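Mannosephosphate isomerase, putative (Archaeoglobus fulgidus, PDB 1ZX5) probably catalyses the zinc-dependent interconversion of D-mannose 6-phosphate and D-fructose 6-phosphate, as in type 1 mannose-6-phosphate isomerases. Local coordinates at residues F9-N14 / T51-G56; P95-V100 / F151-L156; A131-D136 / T155-F160. All blocks are in the same frame, centred on the assembly; numbering follows the deposited sequence. Where two conformers were deposited one is given.

Contact 1 of 3, residues F9-N14 / T51-G56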
# COMPACT_ATOMS: atom_id res chain seq x y z
N PHE A 9 8.38 0.61 -15.89
CA PHE A 9 8.77 1.62 -14.92
C PHE A 9 7.82 2.81 -14.99
O PHE A 9 7.17 3.02 -16.01
CB PHE A 9 10.23 2.03 -15.18
CG PHE A 9 11.20 0.90 -14.94
CD1 PHE A 9 11.65 0.62 -13.66
CD2 PHE A 9 11.61 0.08 -16.00
CE1 PHE A 9 12.52 -0.44 -13.43
CE2 PHE A 9 12.47 -0.98 -15.77
CZ PHE A 9 12.93 -1.25 -14.48
N GLN A 10 7.72 3.57 -13.90
CA GLN A 10 6.99 4.85 -13.96
C GLN A 10 7.81 5.85 -14.73
O GLN A 10 9.02 5.94 -14.52
CB GLN A 10 6.69 5.42 -12.57
CG GLN A 10 5.62 4.67 -11.84
CD GLN A 10 4.98 5.45 -10.71
OE1 GLN A 10 5.59 6.30 -10.07
NE2 GLN A 10 3.75 5.13 -10.45
N ALA A 11 7.16 6.60 -15.62
CA ALA A 11 7.78 7.68 -16.39
C ALA A 11 8.09 8.92 -15.53
O ALA A 11 9.08 9.61 -15.77
CB ALA A 11 6.88 8.06 -17.54
N GLN A 12 7.21 9.19 -14.56
CA GLN A 12 7.34 10.34 -13.66
C GLN A 12 6.85 9.95 -12.27
O GLN A 12 6.04 9.04 -12.13
CB GLN A 12 6.56 11.57 -14.19
CG GLN A 12 5.11 11.32 -14.62
CD GLN A 12 4.31 12.60 -14.93
OE1 GLN A 12 4.76 13.47 -15.67
NE2 GLN A 12 3.11 12.69 -14.37
N GLU A 13 7.37 10.63 -11.25
CA GLU A 13 6.96 10.41 -9.86
C GLU A 13 5.49 10.86 -9.67
O GLU A 13 5.03 11.79 -10.31
CB GLU A 13 7.92 11.16 -8.91
CG GLU A 13 7.99 12.70 -9.18
CD GLU A 13 9.40 13.32 -8.97
OE1 GLU A 13 10.37 12.57 -8.66
OE2 GLU A 13 9.53 14.56 -9.12
N ASN A 14 4.78 10.17 -8.79
CA ASN A 14 3.38 10.44 -8.50
C ASN A 14 3.27 10.71 -6.99
O ASN A 14 2.90 9.83 -6.21
CB ASN A 14 2.51 9.26 -8.96
CG ASN A 14 1.02 9.59 -8.98
OD1 ASN A 14 0.61 10.71 -8.66
ND2 ASN A 14 0.20 8.60 -9.33
N THR A 51 1.86 7.47 -14.62
CA THR A 51 2.18 7.30 -16.02
C THR A 51 3.43 6.42 -16.12
O THR A 51 4.37 6.55 -15.33
CB THR A 51 2.32 8.65 -16.81
OG1 THR A 51 3.51 9.31 -16.41
CG2 THR A 51 1.14 9.60 -16.56
N VAL A 52 3.42 5.53 -17.10
CA VAL A 52 4.45 4.50 -17.22
C VAL A 52 5.22 4.57 -18.54
O VAL A 52 4.75 5.17 -19.52
CB VAL A 52 3.87 3.07 -16.99
CG1 VAL A 52 3.27 2.95 -15.60
CG2 VAL A 52 2.84 2.71 -18.06
N LEU A 53 6.41 3.97 -18.54
CA LEU A 53 7.21 3.80 -19.76
C LEU A 53 7.18 2.35 -20.23
O LEU A 53 7.71 1.45 -19.55
CB LEU A 53 8.66 4.21 -19.52
CG LEU A 53 9.05 5.68 -19.40
CD1 LEU A 53 10.34 5.81 -18.59
CD2 LEU A 53 9.17 6.33 -20.78
N VAL A 54 6.58 2.13 -21.39
CA VAL A 54 6.58 0.82 -22.02
C VAL A 54 7.51 0.82 -23.25
O VAL A 54 7.18 1.42 -24.29
CB VAL A 54 5.15 0.34 -22.38
CG1 VAL A 54 5.20 -0.98 -23.16
CG2 VAL A 54 4.31 0.18 -21.11
N LYS A 55 8.66 0.15 -23.12
CA LYS A 55 9.71 0.15 -24.16
C LYS A 55 10.13 1.58 -24.56
O LYS A 55 10.39 1.87 -25.74
CB LYS A 55 9.27 -0.67 -25.40
CG LYS A 55 9.34 -2.20 -25.24
CD LYS A 55 8.29 -2.90 -26.12
CE LYS A 55 8.71 -4.32 -26.53
NZ LYS A 55 8.43 -5.36 -25.50
N GLY A 56 10.18 2.48 -23.58
CA GLY A 56 10.57 3.86 -23.85
C GLY A 56 9.47 4.87 -24.16
O GLY A 56 9.74 6.08 -24.18
O HOH W 1 3.38 8.76 -12.57
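Phe9 and Leu53 form a hydrogen-bonded pair where two antiparallel strands meet. Leu53 N donates to Phe9 O at 2.8 Å. The N-H points almost straight at the oxygen, with an angle of 171°. Gln10 and Val52 are the next pair, a non-hydrogen-bonded one, with CA atoms 4.1 Å apart. Next along the chain, Ala11 N donates to Thr51 O at 2.8 Å. This second bond is more bent, with an angle of 153° at the hydrogen, and the donor is tilted from the carbonyl plane. Both carbonyls also receive a CA-H contact. Val52 CA lies 3.3 Å from Phe9 O, and Gln10 CA lies 3.4 Å from Thr51 O. Beyond Ala11 a water continues the link. It donates to Gln12 O and accepts from Thr51 N at 2.9 Å.

Thr51 OG1 is different. The contact buries it, and it has no hydrogen-bonding partner in the model. Its neighbour here is the aliphatic part of Gln12, a side chain deposited in two conformers, so the detail of that approach is doubtful. The apolar touch is small: Leu53 CG rests on Ala11 CB at 3.7 Å. Leu53 CG stands anti to its own carbonyl carbon (chi1 -74°), which brings the branch alongside Ala11. Gln10 touches Thr51 O through CB, but its extended chain carries the amide elsewhere, and NE2 is satisfied by Trp40 O.

Strand 51-54 is the middle of a three-stranded antiparallel sheet, between 9-10 and 57-60. Val52 and Val54 pack on helix 61-73. The Phe9 side chain touches Ala267 and Leu269 of strand 266-269, in the part of the chain assigned to the cupin family.

Contact 2 of 3, residues P95-V100 / F151-L156. With LFR (beta-L-fructofuranose), chain B; ACY (acetic acid), chain I.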
# COMPACT_ATOMS: atom_id res chain seq x y z
N PRO A 95 2.03 12.59 13.62
CA PRO A 95 0.93 11.65 13.81
C PRO A 95 -0.26 11.94 12.88
O PRO A 95 -0.69 13.10 12.75
CB PRO A 95 0.54 11.82 15.29
CG PRO A 95 1.15 13.11 15.71
CD PRO A 95 2.32 13.37 14.84
N THR A 96 -0.77 10.90 12.24
CA THR A 96 -2.02 10.99 11.49
C THR A 96 -3.18 10.90 12.50
O THR A 96 -3.01 10.37 13.60
CB THR A 96 -2.11 9.90 10.39
OG1 THR A 96 -1.95 8.59 10.97
CG2 THR A 96 -1.00 10.10 9.31
N GLN A 97 -4.35 11.45 12.15
CA GLN A 97 -5.55 11.26 12.94
C GLN A 97 -6.06 9.83 12.74
O GLN A 97 -5.82 9.21 11.69
CB GLN A 97 -6.62 12.31 12.58
CG GLN A 97 -8.00 12.17 13.29
CD GLN A 97 -7.95 12.29 14.83
OE1 GLN A 97 -7.70 11.32 15.54
NE2 GLN A 97 -8.24 13.49 15.34
N VAL A 98 -6.74 9.30 13.76
CA VAL A 98 -7.35 7.99 13.67
C VAL A 98 -8.42 8.00 12.57
O VAL A 98 -9.21 8.93 12.45
CB VAL A 98 -7.96 7.53 15.02
CG1 VAL A 98 -8.67 6.19 14.87
CG2 VAL A 98 -6.86 7.43 16.10
N HIS A 99 -8.41 6.96 11.75
CA HIS A 99 -9.37 6.80 10.68
C HIS A 99 -9.71 5.32 10.52
O HIS A 99 -9.12 4.47 11.19
CB HIS A 99 -8.87 7.44 9.38
CG HIS A 99 -7.49 7.02 8.98
ND1 HIS A 99 -6.36 7.43 9.66
CD2 HIS A 99 -7.04 6.26 7.95
CE1 HIS A 99 -5.28 6.92 9.09
NE2 HIS A 99 -5.67 6.20 8.05
N VAL A 100 -10.68 5.04 9.66
CA VAL A 100 -11.23 3.72 9.49
C VAL A 100 -11.74 3.60 8.05
O VAL A 100 -12.19 4.58 7.46
CB VAL A 100 -12.39 3.44 10.55
CG1 VAL A 100 -13.53 4.45 10.45
CG2 VAL A 100 -12.93 2.00 10.44
N PHE A 151 -8.51 15.64 21.65
CA PHE A 151 -8.38 14.37 22.34
C PHE A 151 -7.52 13.41 21.51
O PHE A 151 -7.74 13.26 20.30
CB PHE A 151 -9.74 13.74 22.66
CG PHE A 151 -9.63 12.41 23.34
CD1 PHE A 151 -9.34 12.33 24.70
CD2 PHE A 151 -9.76 11.23 22.61
CE1 PHE A 151 -9.20 11.10 25.34
CE2 PHE A 151 -9.62 9.99 23.23
CZ PHE A 151 -9.35 9.92 24.60
N ASP A 152 -6.54 12.78 22.14
CA ASP A 152 -5.67 11.85 21.44
C ASP A 152 -6.36 10.49 21.36
O ASP A 152 -6.26 9.68 22.28
CB ASP A 152 -4.30 11.75 22.14
CG ASP A 152 -3.27 10.95 21.34
OD1 ASP A 152 -3.59 10.45 20.24
OD2 ASP A 152 -2.13 10.81 21.82
N PHE A 153 -7.08 10.26 20.26
CA PHE A 153 -7.79 8.99 20.06
C PHE A 153 -6.86 7.78 19.92
O PHE A 153 -7.28 6.64 20.15
CB PHE A 153 -8.71 9.06 18.84
CG PHE A 153 -9.95 9.89 19.07
CD1 PHE A 153 -11.05 9.34 19.75
CD2 PHE A 153 -10.02 11.20 18.62
CE1 PHE A 153 -12.20 10.09 19.97
CE2 PHE A 153 -11.17 11.96 18.83
CZ PHE A 153 -12.26 11.40 19.51
N LYS A 154 -5.60 8.03 19.54
CA LYS A 154 -4.59 6.97 19.44
C LYS A 154 -4.34 6.29 20.80
O LYS A 154 -3.93 5.13 20.82
CB LYS A 154 -3.27 7.50 18.87
CG LYS A 154 -3.38 8.26 17.55
CD LYS A 154 -2.02 8.46 16.85
CE LYS A 154 -0.96 9.10 17.76
NZ LYS A 154 -1.38 10.38 18.36
N THR A 155 -4.59 6.99 21.91
CA THR A 155 -4.49 6.41 23.26
C THR A 155 -5.49 5.26 23.49
O THR A 155 -5.34 4.50 24.45
CB THR A 155 -4.65 7.45 24.41
OG1 THR A 155 -5.94 8.08 24.32
CG2 THR A 155 -3.55 8.51 24.38
N LEU A 156 -6.48 5.13 22.62
CA LEU A 156 -7.51 4.09 22.76
C LEU A 156 -7.19 2.84 21.94
O LEU A 156 -7.91 1.84 22.01
CB LEU A 156 -8.89 4.65 22.38
CG LEU A 156 -9.34 5.92 23.11
CD1 LEU A 156 -10.70 6.38 22.61
CD2 LEU A 156 -9.40 5.72 24.64
C1 LFR B . -5.31 12.57 17.53
C2 LFR B . -3.96 12.91 16.87
C3 LFR B . -4.15 13.91 15.73
C4 LFR B . -3.44 15.18 16.13
C5 LFR B . -2.81 14.92 17.50
C6 LFR B . -1.30 15.13 17.47
O1 LFR B . -5.71 11.20 17.37
O2 LFR B . -3.27 11.73 16.38
O3 LFR B . -3.57 13.47 14.51
O4 LFR B . -4.41 16.23 16.19
O5 LFR B . -3.14 13.56 17.87
O6 LFR B . -0.74 15.33 18.78
C ACY I . -1.10 5.80 8.39
O ACY I . -1.93 6.61 8.89
OXT ACY I . -1.24 5.28 7.27
CH3 ACY I . 0.14 5.43 9.14
O HOH W 2 -8.11 14.54 17.95
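Val98 and Phe153 make the apolar part of this contact. Val98 CG2 sits 3.7 Å from Phe153 CB, and the two side chains cross at about a right angle. The same methyl also lies against Lys154 CG. Phe151 CD2 stands over the centre of the Phe153 ring. No hydrogen bond joins the two segments directly; bound beta-L-fructofuranose and a water bridge them instead.

Both segments hold the sugar. Its O1 donates to Gln97 OE1 at 2.7 Å and takes a weak bond from Phe153 N. Its O2 donates to Thr96 O and accepts from Lys154 NZ at 3.1 Å. Asp150 holds it as well. The water accepts from Gln97 NE2 and donates to Phe151 O at 2.7 Å. Thr96 OG1 donates to an acetic acid, probably from the crystallisation liquor.

Other bonds fix the pocket groups. Gln97 bends at chi2 (61°), and its OE1 folds back to accept from Val98 N on a lone pair. Lys154 curls at its last two torsions, so that NZ forms a salt bridge to Asp152 OD1 at 2.9 Å. Tyr130 adds a cation-pi contact to this lysine.

The mix of amide, ammonium and backbone groups is consistent with a pocket that binds sugar hydroxyls, and the ligand and water join what the protein alone only packs together.

Contact 3 of 3, residues A131-D136 / T155-F160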
# COMPACT_ATOMS: atom_id res chain seq x y z
N ALA A 131 -3.52 0.32 15.81
CA ALA A 131 -4.53 -0.47 15.09
C ALA A 131 -5.42 -1.28 16.03
O ALA A 131 -4.94 -2.13 16.78
CB ALA A 131 -3.85 -1.40 14.04
N GLY A 132 -6.73 -1.01 15.96
CA GLY A 132 -7.75 -1.71 16.74
C GLY A 132 -7.88 -1.14 18.15
O GLY A 132 -6.87 -0.76 18.75
N PHE A 133 -9.10 -1.07 18.67
CA PHE A 133 -9.29 -0.63 20.05
C PHE A 133 -8.67 -1.64 21.00
O PHE A 133 -8.77 -2.86 20.78
CB PHE A 133 -10.77 -0.42 20.38
CG PHE A 133 -11.35 0.81 19.76
CD1 PHE A 133 -10.86 2.07 20.09
CD2 PHE A 133 -12.39 0.71 18.83
CE1 PHE A 133 -11.41 3.22 19.50
CE2 PHE A 133 -12.93 1.85 18.24
CZ PHE A 133 -12.44 3.10 18.57
N LYS A 134 -8.00 -1.15 22.03
CA LYS A 134 -7.41 -2.04 23.03
C LYS A 134 -8.43 -2.52 24.07
O LYS A 134 -8.22 -3.53 24.73
CB LYS A 134 -6.15 -1.43 23.67
CG LYS A 134 -6.37 -0.19 24.50
CD LYS A 134 -5.05 0.52 24.72
CE LYS A 134 -5.20 1.63 25.75
NZ LYS A 134 -3.97 2.49 25.75
N GLU A 135 -9.55 -1.80 24.19
CA GLU A 135 -10.71 -2.26 24.97
C GLU A 135 -11.99 -1.92 24.21
O GLU A 135 -11.96 -1.06 23.32
CB GLU A 135 -10.74 -1.60 26.36
CG GLU A 135 -9.56 -1.95 27.30
CD GLU A 135 -9.43 -3.44 27.66
OE1 GLU A 135 -10.47 -4.13 27.82
OE2 GLU A 135 -8.28 -3.93 27.79
N ASP A 136 -13.09 -2.58 24.55
CA ASP A 136 -14.42 -2.21 24.05
C ASP A 136 -14.70 -0.73 24.34
O ASP A 136 -14.36 -0.22 25.40
CB ASP A 136 -15.51 -3.04 24.73
CG ASP A 136 -15.55 -4.49 24.25
OD1 ASP A 136 -14.72 -4.90 23.40
OD2 ASP A 136 -16.43 -5.24 24.73
N THR A 155 -4.59 6.99 21.91
CA THR A 155 -4.49 6.41 23.26
C THR A 155 -5.49 5.26 23.49
O THR A 155 -5.34 4.50 24.45
CB THR A 155 -4.65 7.45 24.41
OG1 THR A 155 -5.94 8.08 24.32
CG2 THR A 155 -3.55 8.51 24.38
N LEU A 156 -6.48 5.13 22.62
CA LEU A 156 -7.51 4.09 22.76
C LEU A 156 -7.19 2.84 21.94
O LEU A 156 -7.91 1.84 22.01
CB LEU A 156 -8.89 4.65 22.38
CG LEU A 156 -9.34 5.92 23.11
CD1 LEU A 156 -10.70 6.38 22.61
CD2 LEU A 156 -9.40 5.72 24.64
N LEU A 157 -6.10 2.89 21.18
CA LEU A 157 -5.76 1.84 20.22
C LEU A 157 -4.56 1.01 20.66
O LEU A 157 -3.73 1.48 21.44
CB LEU A 157 -5.47 2.45 18.83
CG LEU A 157 -6.48 3.39 18.16
CD1 LEU A 157 -6.03 3.70 16.73
CD2 LEU A 157 -7.88 2.80 18.15
N ASN A 158 -4.46 -0.22 20.16
CA ASN A 158 -3.23 -1.00 20.33
C ASN A 158 -2.07 -0.21 19.73
O ASN A 158 -2.16 0.26 18.59
CB ASN A 158 -3.30 -2.37 19.64
CG ASN A 158 -4.47 -3.22 20.13
OD1 ASN A 158 -5.27 -3.71 19.31
ND2 ASN A 158 -4.57 -3.41 21.44
N THR A 159 -1.02 -0.02 20.52
CA THR A 159 0.16 0.72 20.12
C THR A 159 1.29 -0.27 19.83
O THR A 159 1.59 -1.13 20.64
CB THR A 159 0.58 1.72 21.21
OG1 THR A 159 -0.53 2.59 21.47
CG2 THR A 159 1.79 2.57 20.77
N PHE A 160 1.89 -0.14 18.66
CA PHE A 160 2.97 -1.02 18.27
C PHE A 160 4.21 -0.22 18.01
O PHE A 160 4.23 0.65 17.15
CB PHE A 160 2.59 -1.79 17.01
CG PHE A 160 1.35 -2.62 17.16
CD1 PHE A 160 1.44 -3.92 17.68
CD2 PHE A 160 0.10 -2.11 16.81
CE1 PHE A 160 0.30 -4.70 17.82
CE2 PHE A 160 -1.04 -2.88 16.96
CZ PHE A 160 -0.94 -4.18 17.46
O HOH W 3 -1.16 1.30 24.61
O HOH W 4 -9.78 1.26 24.25
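Lys134 holds the 155-160 segment with two bonds. Its NZ donates to Thr155 O at 2.8 Å, and its backbone N donates to Leu156 O at 3.0 Å. The motif is a short antiparallel beta pairing, which continues that of outer strand 157-161 with middle strand 128-131 in a sheet completed by 176-179. Asn158 N donates to Gly132 O at 2.8 Å, with an angle of 161° at the hydrogen. Ala131 N returns a bond to Asn158 O at 3.1 Å. Phe133 and Leu157 form a non-hydrogen-bonded pair between the Asn158 N to Gly132 O and Lys134 N to Leu156 O bonds. The chain turns a corner at Gly132, whose positive phi (82°) suits glycine. One water donates to Leu156 O and accepts from Glu135 N.

The Lys134 chain is extended beyond CG, and its methylenes run past the carbonyls of Leu156 and Leu157 to bring NZ to Thr155. The Asn158 side chain as a whole lies against the carbonyls of Ala131 and Gly132 and beside Lys134. Replacing it with an alanine would remove the amide and is likely to open a gap beside these carbonyls.

Further out the contact is apolar. The Phe133 ring lies beside Leu156, pointing the same way, while its CD1 meets Leu157 CD2 at 3.6 Å. Leu142 of helix 139-146 packs on both Phe133 and Leu156, and Pro175 on Phe133 and Leu157. At the far end Phe160 brings CE2 to 4.0 Å from Ala131 O, at the ring edge and in its plane.

Contact 1 is a surface contact on one side of the chain's centre. Contacts 2 and 3 are mostly buried and lie together on the other side; their centres are about 36 and 40 Å from that of contact 1. Contacts 2 and 3 share Thr155 and Leu156 and touch where Val98 CG2 meets Leu157 CD1 at 3.9 Å. One short 3-10 segment thus lines the sugar site at its start and runs into the sheet edge at its end. Contacts 1 and 3 rely on direct antiparallel backbone bonds. Contact 2 has none across its segments and depends on ligand, water and packing.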